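Local coordinates for protein methylenetetrahydrofolate--tRNA-(uracil-5-)-methyltransferase TrmFO (Thermus thermophilus, PDB 3G5S) that probably catalyses the folate- and FAD-dependent methylation of uridine 54 in tRNA to 5-methyluridine, taking reducing power from NADH or NADPH, at residues Arg3-Gly8 with Ile128-Thr133; Leu331-Gly335 with Thr349-Ala353. All blocks are in the same frame, centred on the assembly; numbering follows the deposited sequence.

Interaction 1: residues Arg3-Gly8 with Ile128-Thr133; sequences RVNVVG and ITVLAT. With FAD (flavin-adenine dinucleotide), chain B.
V4-V7 and T129-L131 run as neighbouring parallel strands, their axes 4.6 Å apart with 8° between their N-to-C directions, and N5, V6 and V7 pair with T129, V130 and L131. The ladder alternates across the gap: N5 N donates to I128 O, N5 O accepts V130 N at 2.8 Å, V7 N reaches V130 O, and V7 O takes A132 N with a more bent N-H...O angle of 141°. On the face carrying N5, T129 and V7, the amide ND2 of N5 donates to T129 OG1 at 3.1 Å, the oxygen lying close to the amide plane. OD1 of N5 is held by R28, and T129 OG1 also bonds G127 O. A valine here would probably leave N5 ND2 without this acceptor and G127 O without its hydroxyl partner. These are central strands of the Rossmann-type FAD-binding fold; G8, which opens the GxGxxG sequence, has CA 3.3 Å from FAD O4B. V7 CG1, anti to the backbone N (chi1 -177°), lies beside T133 CG2 at 3.5 Å, while its other methyl, CG2, meets L131 CD2. V4 CG2 packs on I128 CG2 at 3.8 Å, and a water donates to both R3 O and I128 O.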
loop_
_atom_site.group_PDB
_atom_site.type_symbol
_atom_site.label_atom_id
_atom_site.label_comp_id
_atom_site.label_asym_id
_atom_site.label_seq_id
_atom_site.Cartn_x
_atom_site.Cartn_y
_atom_site.Cartn_z
ATOM N N ARG A 3 14.480 6.176 -25.293
ATOM C CA ARG A 3 13.678 6.649 -24.173
ATOM C C ARG A 3 13.314 5.492 -23.265
ATOM O O ARG A 3 13.098 4.370 -23.740
ATOM C CB ARG A 3 12.388 7.318 -24.663
ATOM C CG ARG A 3 12.588 8.503 -25.579
ATOM C CD ARG A 3 11.267 9.066 -26.082
ATOM N NE ARG A 3 11.483 10.187 -26.984
ATOM C CZ ARG A 3 11.669 11.444 -26.595
ATOM N NH1 ARG A 3 11.864 12.379 -27.509
ATOM N NH2 ARG A 3 11.654 11.774 -25.307
ATOM N N VAL A 4 13.252 5.768 -21.963
ATOM C CA VAL A 4 12.644 4.841 -21.026
ATOM C C VAL A 4 11.135 4.997 -21.107
ATOM O O VAL A 4 10.622 6.115 -21.090
ATOM C CB VAL A 4 13.123 5.116 -19.590
ATOM C CG1 VAL A 4 12.271 4.350 -18.582
ATOM C CG2 VAL A 4 14.581 4.744 -19.466
ATOM N N ASN A 5 10.428 3.876 -21.231
ATOM C CA ASN A 5 8.977 3.906 -21.251
ATOM C C ASN A 5 8.427 4.033 -19.844
ATOM O O ASN A 5 8.873 3.328 -18.942
ATOM C CB ASN A 5 8.435 2.619 -21.861
ATOM C CG ASN A 5 8.922 2.397 -23.272
ATOM O OD1 ASN A 5 8.718 3.245 -24.143
ATOM N ND2 ASN A 5 9.568 1.260 -23.511
ATOM N N VAL A 6 7.451 4.919 -19.672
ATOM C CA VAL A 6 6.672 4.973 -18.442
ATOM C C VAL A 6 5.219 4.837 -18.857
ATOM O O VAL A 6 4.700 5.653 -19.625
ATOM C CB VAL A 6 6.909 6.271 -17.644
ATOM C CG1 VAL A 6 5.988 6.315 -16.413
ATOM C CG2 VAL A 6 8.373 6.381 -17.231
ATOM N N VAL A 7 4.576 3.776 -18.384
ATOM C CA VAL A 7 3.223 3.471 -18.807
ATOM C C VAL A 7 2.244 3.870 -17.712
ATOM O O VAL A 7 2.187 3.249 -16.648
ATOM C CB VAL A 7 3.058 1.975 -19.166
ATOM C CG1 VAL A 7 1.653 1.714 -19.678
ATOM C CG2 VAL A 7 4.109 1.543 -20.196
ATOM N N GLY A 8 1.485 4.923 -17.993
ATOM C CA GLY A 8 0.539 5.487 -17.045
ATOM C C GLY A 8 1.076 6.787 -16.473
ATOM O O GLY A 8 2.168 6.801 -15.905
ATOM N N ILE A 128 13.895 -0.765 -21.355
ATOM C CA ILE A 128 13.703 -0.293 -19.989
ATOM C C ILE A 128 12.346 0.389 -19.873
ATOM O O ILE A 128 12.044 1.319 -20.627
ATOM C CB ILE A 128 14.843 0.643 -19.567
ATOM C CG1 ILE A 128 16.185 -0.095 -19.641
ATOM C CG2 ILE A 128 14.598 1.161 -18.166
ATOM C CD1 ILE A 128 17.395 0.810 -19.477
ATOM N N THR A 129 11.539 -0.074 -18.916
ATOM C CA THR A 129 10.130 0.287 -18.852
ATOM C C THR A 129 9.640 0.263 -17.411
ATOM O O THR A 129 9.906 -0.693 -16.674
ATOM C CB THR A 129 9.288 -0.731 -19.672
ATOM O OG1 THR A 129 9.621 -0.616 -21.058
ATOM C CG2 THR A 129 7.806 -0.492 -19.511
ATOM N N VAL A 130 8.908 1.306 -17.024
ATOM C CA VAL A 130 8.200 1.352 -15.748
ATOM C C VAL A 130 6.700 1.243 -16.007
ATOM O O VAL A 130 6.146 2.027 -16.780
ATOM C CB VAL A 130 8.478 2.680 -15.006
ATOM C CG1 VAL A 130 7.705 2.731 -13.688
ATOM C CG2 VAL A 130 9.969 2.858 -14.762
ATOM N N LEU A 131 6.054 0.268 -15.368
ATOM C CA LEU A 131 4.602 0.105 -15.450
ATOM C C LEU A 131 3.942 0.745 -14.234
ATOM O O LEU A 131 4.261 0.409 -13.100
ATOM C CB LEU A 131 4.234 -1.373 -15.510
ATOM C CG LEU A 131 4.863 -2.165 -16.655
ATOM C CD1 LEU A 131 4.452 -3.610 -16.548
ATOM C CD2 LEU A 131 4.491 -1.585 -18.022
ATOM N N ALA A 132 3.014 1.663 -14.485
ATOM C CA ALA A 132 2.406 2.464 -13.420
ATOM C C ALA A 132 0.939 2.752 -13.748
ATOM O O ALA A 132 0.489 3.896 -13.733
ATOM C CB ALA A 132 3.194 3.765 -13.225
ATOM N N THR A 133 0.190 1.695 -14.038
ATOM C CA THR A 133 -1.133 1.840 -14.623
ATOM C C THR A 133 -2.285 1.849 -13.617
ATOM O O THR A 133 -3.434 2.039 -14.004
ATOM C CB THR A 133 -1.341 0.784 -15.721
ATOM O OG1 THR A 133 -0.861 -0.482 -15.256
ATOM C CG2 THR A 133 -0.551 1.173 -16.962
HETATM P PA FAD B . -3.339 6.200 -11.201
HETATM O O1A FAD B . -4.733 5.669 -11.371
HETATM O O2A FAD B . -3.162 7.525 -10.527
HETATM O O5B FAD B . -2.586 6.281 -12.606
HETATM C C5B FAD B . -2.637 5.217 -13.536
HETATM C C4B FAD B . -2.659 5.832 -14.922
HETATM O O4B FAD B . -2.494 4.809 -15.890
HETATM C C3B FAD B . -3.998 6.502 -15.226
HETATM O O3B FAD B . -3.804 7.828 -15.681
HETATM C C2B FAD B . -4.624 5.618 -16.304
HETATM O O2B FAD B . -5.435 6.305 -17.235
HETATM C C1B FAD B . -3.395 5.035 -16.976
HETATM N N9A FAD B . -3.531 3.735 -17.651
HETATM C C8A FAD B . -4.112 2.595 -17.169
HETATM N N7A FAD B . -3.925 1.604 -18.065
HETATM C C5A FAD B . -3.217 2.109 -19.110
HETATM C C6A FAD B . -2.743 1.562 -20.294
HETATM N N6A FAD B . -2.783 0.247 -20.542
HETATM N N1A FAD B . -2.039 2.366 -21.149
HETATM C C2A FAD B . -1.818 3.694 -20.870
HETATM N N3A FAD B . -2.280 4.248 -19.698
HETATM C C4A FAD B . -2.968 3.450 -18.856
HETATM N N1 FAD B . -5.803 7.100 -2.656
HETATM C C2 FAD B . -5.674 7.939 -1.579
HETATM O O2 FAD B . -4.579 8.111 -1.048
HETATM N N3 FAD B . -6.788 8.597 -1.093
HETATM C C4 FAD B . -8.042 8.445 -1.661
HETATM O O4 FAD B . -9.018 9.053 -1.205
HETATM C C4X FAD B . -8.159 7.591 -2.757
HETATM N N5 FAD B . -9.379 7.390 -3.362
HETATM C C5X FAD B . -9.474 6.548 -4.451
HETATM C C6 FAD B . -10.712 6.363 -5.060
HETATM C C7 FAD B . -10.839 5.514 -6.150
HETATM C C7M FAD B . -12.179 5.318 -6.804
HETATM C C8 FAD B . -9.715 4.854 -6.638
HETATM C C8M FAD B . -9.838 3.935 -7.819
HETATM C C9 FAD B . -8.474 5.040 -6.032
HETATM C C9A FAD B . -8.345 5.886 -4.934
HETATM N N10 FAD B . -7.112 6.059 -4.317
HETATM C C10 FAD B . -7.035 6.924 -3.242
HETATM C "C1'" FAD B . -6.099 4.938 -4.368
HETATM C "C2'" FAD B . -4.759 5.328 -5.016
HETATM O "O2'" FAD B . -3.875 5.950 -4.098
HETATM C "C3'" FAD B . -4.948 6.188 -6.265
HETATM O "O3'" FAD B . -5.629 5.387 -7.210
HETATM C "C4'" FAD B . -3.633 6.679 -6.868
HETATM O "O4'" FAD B . -3.946 7.632 -7.864
HETATM C "C5'" FAD B . -2.794 5.538 -7.431
HETATM O "O5'" FAD B . -1.740 6.062 -8.208
HETATM P P FAD B . -1.220 5.242 -9.479
HETATM O O1P FAD B . -0.821 3.855 -9.089
HETATM O O2P FAD B . -0.193 6.093 -10.149
HETATM O O3P FAD B . -2.524 5.072 -10.402
HETATM O O HOH W 1 13.240 1.748 -23.201
#

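Interaction 2: residues Leu331-Gly335 with Thr349-Ala353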
loop_
_atom_site.group_PDB
_atom_site.type_symbol
_atom_site.label_atom_id
_atom_site.label_comp_id
_atom_site.label_asym_id
_atom_site.label_seq_id
_atom_site.Cartn_x
_atom_site.Cartn_y
_atom_site.Cartn_z
ATOM N N LEU A 331 12.478 -4.081 -16.233
ATOM C CA LEU A 331 11.047 -3.813 -16.102
ATOM C C LEU A 331 10.769 -3.536 -14.632
ATOM O O LEU A 331 11.264 -4.260 -13.767
ATOM C CB LEU A 331 10.222 -5.017 -16.571
ATOM C CG LEU A 331 8.708 -4.824 -16.639
ATOM C CD1 LEU A 331 8.321 -3.793 -17.692
ATOM C CD2 LEU A 331 7.991 -6.145 -16.892
ATOM N N TYR A 332 9.973 -2.502 -14.365
ATOM C CA TYR A 332 9.673 -2.065 -12.999
ATOM C C TYR A 332 8.176 -1.860 -12.859
ATOM O O TYR A 332 7.480 -1.616 -13.852
ATOM C CB TYR A 332 10.384 -0.729 -12.675
ATOM C CG TYR A 332 11.854 -0.778 -12.972
ATOM C CD1 TYR A 332 12.308 -0.599 -14.268
ATOM C CD2 TYR A 332 12.794 -1.053 -11.979
ATOM C CE1 TYR A 332 13.627 -0.698 -14.582
ATOM C CE2 TYR A 332 14.145 -1.143 -12.288
ATOM C CZ TYR A 332 14.552 -0.965 -13.607
ATOM O OH TYR A 332 15.871 -1.048 -13.986
ATOM N N ALA A 333 7.685 -1.951 -11.626
ATOM C CA ALA A 333 6.307 -1.572 -11.322
ATOM C C ALA A 333 6.306 -0.502 -10.247
ATOM O O ALA A 333 7.166 -0.490 -9.371
ATOM C CB ALA A 333 5.492 -2.771 -10.862
ATOM N N ALA A 334 5.328 0.387 -10.314
ATOM C CA ALA A 334 5.168 1.415 -9.297
ATOM C C ALA A 334 3.697 1.719 -9.094
ATOM O O ALA A 334 2.857 1.408 -9.943
ATOM C CB ALA A 334 5.926 2.678 -9.690
ATOM N N GLY A 335 3.388 2.335 -7.957
ATOM C CA GLY A 335 2.026 2.702 -7.644
ATOM C C GLY A 335 1.200 1.507 -7.228
ATOM O O GLY A 335 1.722 0.481 -6.785
ATOM N N THR A 349 6.840 5.275 -4.675
ATOM C CA THR A 349 7.315 4.129 -5.428
ATOM C C THR A 349 7.650 4.519 -6.872
ATOM O O THR A 349 8.572 3.960 -7.454
ATOM C CB THR A 349 6.348 2.927 -5.356
ATOM O OG1 THR A 349 5.053 3.301 -5.836
ATOM C CG2 THR A 349 6.257 2.379 -3.917
ATOM N N GLY A 350 6.918 5.473 -7.442
ATOM C CA GLY A 350 7.284 6.010 -8.749
ATOM C C GLY A 350 8.680 6.615 -8.753
ATOM O O GLY A 350 9.475 6.379 -9.667
ATOM N N PHE A 351 8.987 7.391 -7.716
ATOM C CA PHE A 351 10.329 7.928 -7.566
ATOM C C PHE A 351 11.380 6.814 -7.603
ATOM O O PHE A 351 12.370 6.906 -8.330
ATOM C CB PHE A 351 10.438 8.730 -6.260
ATOM C CG PHE A 351 11.852 8.935 -5.797
ATOM C CD1 PHE A 351 12.683 9.851 -6.428
ATOM C CD2 PHE A 351 12.358 8.197 -4.747
ATOM C CE1 PHE A 351 13.996 10.025 -6.024
ATOM C CE2 PHE A 351 13.675 8.372 -4.329
ATOM C CZ PHE A 351 14.489 9.289 -4.970
ATOM N N LEU A 352 11.181 5.763 -6.817
ATOM C CA LEU A 352 12.191 4.714 -6.728
ATOM C C LEU A 352 12.323 3.933 -8.034
ATOM O O LEU A 352 13.430 3.635 -8.487
ATOM C CB LEU A 352 11.933 3.779 -5.549
ATOM C CG LEU A 352 13.008 2.706 -5.345
ATOM C CD1 LEU A 352 14.394 3.293 -5.104
ATOM C CD2 LEU A 352 12.629 1.770 -4.223
ATOM N N ALA A 353 11.191 3.604 -8.644
ATOM C CA ALA A 353 11.215 2.884 -9.915
ATOM C C ALA A 353 11.895 3.719 -10.990
ATOM O O ALA A 353 12.702 3.204 -11.762
ATOM C CB ALA A 353 9.810 2.494 -10.336
#
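A353 CB lies over the strand between two side chains of 331-335, 4.0 Å from Y332 CB and 3.9 Å from A334 CB. Y332 and A334 are two residues apart, and both direct their CB atoms toward the helix, whereas that of A333 points away. The Y332 ring is carried beside the helix, and A353 O stands 4.2 Å above one ring face, offset toward the rim. A334 CB fits against the preceding turn, 3.7 Å from G350 CA and equally close to T349 O, the carbonyl that accepts A353 N within the helix. The methyl thus rests on helix backbone. The polar part of the contact is one bond: G335 N donates to T349 OG1 at 2.9 Å, with an N-H...O angle of 162°. A chi1 of 58° sets OG1 between the backbone N and the carbonyl carbon, where E345 O and S346 O can only share its one hydrogen. G335, at the C-terminal end of this segment, touches FAD, so the T349 bond holds backbone of the cofactor pocket. Helix 343-361 thus packs on 331-333, last strand of the parallel sheet, whose other side bonds L323 and F325, with A12 of helix 11-22 touching A334 and strand 129-131 hydrogen-bonded alongside.

Overall arrangement
Both interactions are buried and involve the same parallel sheet, their centres 9 Å apart. Interaction 1 joins adjacent strands inside the sheet; interaction 2 sets a helix against 331-333, the outermost of the parallel strands. Strand 129-131 connects them, since L131 N approaches Y332 O at 2.8 Å and T129 O approaches Y332 N at 2.9 Å, probable hydrogen bonds that continue the ladder, while L331 CD1 packs on L131 CG. Their chemistry follows their place: regular backbone bonding and 482 Å² of buried surface for 3-8 with 128-133, against small apolar contacts, one hydrogen bond and 217 Å² for 331-335 with 349-353. Each reaches FAD at strand C-terminal ends, through G8, A132 and T133 or through G335.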